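PDB 2PIJ: prophage Pfl 6 Cro, which probably binds operator DNA as a dimer through a helix-turn-helix motif and acts as a transcriptional repressor of its prophage. Local coordinates for residues I4-Y9 and R38-T43. Numbering follows the deposited sequence.
Sequences IPLSKY and RSIEIT. With SO4 (sulfate ion), chain G.
The short antiparallel pairing of Ile4 and Pro5 with Glu41 and Ile42 joins the first two strands of the Cro sheet, and shows how the end of a strand can run straight into a helix while the alternate-residue bonding continues. Ile4 and Ile42 form the hydrogen-bonded pair: Ile42 N reaches Ile4 O at 2.6 Å and nearly straight (166°), whereas the return bond from Ile4 N to Ile42 O is more bent, at 133°. Pro5, the N-cap, faces Glu41 in a non-hydrogen-bonded pair, where its missing N-H costs the pairing nothing; the next bond in the register, from Leu6 N to Ile40 O (2.9 Å), comes from the first helical residue. Leu6 lies alongside Ile40, Leu6 CB 3.9 Å from Ile40 CB, and a chi1 of 176° turns its CG away from the backbone nitrogen and carries CD1 to within 4.1 Å of Ile42 CD1. One turn on, Tyr9 offers a ring face to Ile42, whose CG2 branch comes within 4.1 Å of Tyr9 CD1. Leu19 of helix 16-23 touches Leu6, Tyr9 and Ile42, Met33 of helix 27-35 packs on Leu6 and Ile40, and strand 50-58 flanks 40-44 across from 2-5, with Ile58 of the second subunit reaching Ile40.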
# COMPACT_ATOMS: atom_id res chain seq x y z
N ILE B 4 10.88 4.03 -1.26
CA ILE B 4 11.44 4.82 -0.19
C ILE B 4 10.28 5.46 0.62
O ILE B 4 9.35 6.08 0.06
CB ILE B 4 12.44 5.91 -0.82
CG1 ILE B 4 13.84 5.33 -0.94
CG2 ILE B 4 12.57 7.14 0.02
CD1 ILE B 4 14.26 4.93 -2.35
N PRO B 5 10.33 5.27 1.96
CA PRO B 5 9.31 5.96 2.74
C PRO B 5 9.41 7.50 2.58
O PRO B 5 10.49 8.05 2.33
CB PRO B 5 9.63 5.57 4.17
CG PRO B 5 10.80 4.60 4.10
CD PRO B 5 11.32 4.53 2.75
N LEU B 6 8.26 8.16 2.70
CA LEU B 6 8.11 9.59 2.47
C LEU B 6 9.08 10.46 3.23
O LEU B 6 9.74 11.34 2.62
CB LEU B 6 6.65 10.06 2.74
CG LEU B 6 6.38 11.57 2.63
CD1 LEU B 6 6.70 12.08 1.19
CD2 LEU B 6 4.94 11.86 2.95
N SER B 7 9.15 10.25 4.55
CA SER B 7 10.03 11.11 5.38
C SER B 7 11.48 10.95 5.02
O SER B 7 12.13 11.94 4.84
CB SER B 7 9.81 10.98 6.89
OG SER B 7 8.60 11.63 7.23
N LYS B 8 11.93 9.72 4.77
CA LYS B 8 13.31 9.52 4.27
C LYS B 8 13.52 10.23 2.93
O LYS B 8 14.53 10.89 2.73
CB LYS B 8 13.57 8.02 4.06
CG LYS B 8 15.01 7.72 3.64
CD LYS B 8 15.09 6.28 3.05
CE LYS B 8 16.62 5.97 2.74
NZ LYS B 8 17.46 6.34 3.83
N TYR B 9 12.58 10.07 2.01
CA TYR B 9 12.67 10.79 0.74
C TYR B 9 12.90 12.31 0.97
O TYR B 9 13.80 12.89 0.39
CB TYR B 9 11.47 10.52 -0.22
CG TYR B 9 11.54 11.34 -1.49
CD1 TYR B 9 12.17 10.83 -2.61
CD2 TYR B 9 10.97 12.64 -1.57
CE1 TYR B 9 12.25 11.57 -3.79
CE2 TYR B 9 11.06 13.40 -2.73
CZ TYR B 9 11.69 12.85 -3.84
OH TYR B 9 11.82 13.54 -5.00
N ARG B 38 1.23 9.42 8.01
CA ARG B 38 0.63 8.45 7.15
C ARG B 38 1.69 7.54 6.53
O ARG B 38 2.83 7.98 6.29
CB ARG B 38 -0.25 9.14 6.10
CG ARG B 38 -1.51 9.77 6.74
CD ARG B 38 -2.20 10.76 5.76
NE ARG B 38 -2.62 10.11 4.52
CZ ARG B 38 -3.25 10.72 3.52
NH1 ARG B 38 -3.61 12.01 3.60
NH2 ARG B 38 -3.59 10.02 2.43
N SER B 39 1.36 6.27 6.30
CA SER B 39 2.37 5.35 5.74
C SER B 39 2.50 5.52 4.22
O SER B 39 1.98 4.73 3.44
CB SER B 39 2.18 3.86 6.14
OG SER B 39 2.87 3.57 7.39
N ILE B 40 3.24 6.54 3.80
CA ILE B 40 3.37 6.83 2.38
C ILE B 40 4.73 6.36 1.86
O ILE B 40 5.78 6.65 2.46
CB ILE B 40 3.16 8.39 2.11
CG1 ILE B 40 1.84 8.99 2.72
CG2 ILE B 40 3.36 8.69 0.62
CD1 ILE B 40 0.53 8.60 2.08
N GLU B 41 4.69 5.61 0.74
CA GLU B 41 5.86 5.06 0.10
C GLU B 41 6.04 5.75 -1.25
O GLU B 41 5.10 5.93 -2.05
CB GLU B 41 5.71 3.54 -0.06
CG GLU B 41 6.91 2.86 -0.77
CD GLU B 41 6.55 1.51 -1.31
OE1 GLU B 41 5.82 1.44 -2.34
OE2 GLU B 41 7.02 0.52 -0.74
N ILE B 42 7.25 6.22 -1.48
CA ILE B 42 7.56 6.85 -2.73
C ILE B 42 8.34 5.87 -3.65
O ILE B 42 9.34 5.28 -3.27
CB ILE B 42 8.39 8.17 -2.50
CG1 ILE B 42 7.62 9.17 -1.60
CG2 ILE B 42 8.80 8.76 -3.86
CD1 ILE B 42 6.32 9.72 -2.18
N THR B 43 7.87 5.75 -4.88
CA THR B 43 8.55 4.98 -5.92
C THR B 43 9.17 5.87 -7.02
O THR B 43 8.49 6.68 -7.63
CB THR B 43 7.62 3.93 -6.55
OG1 THR B 43 7.04 3.12 -5.52
CG2 THR B 43 8.39 3.00 -7.44
S SO4 G . 17.36 4.58 6.70
O1 SO4 G . 17.76 5.92 7.14
O2 SO4 G . 17.79 3.59 7.71
O3 SO4 G . 15.89 4.55 6.60
O4 SO4 G . 17.94 4.30 5.38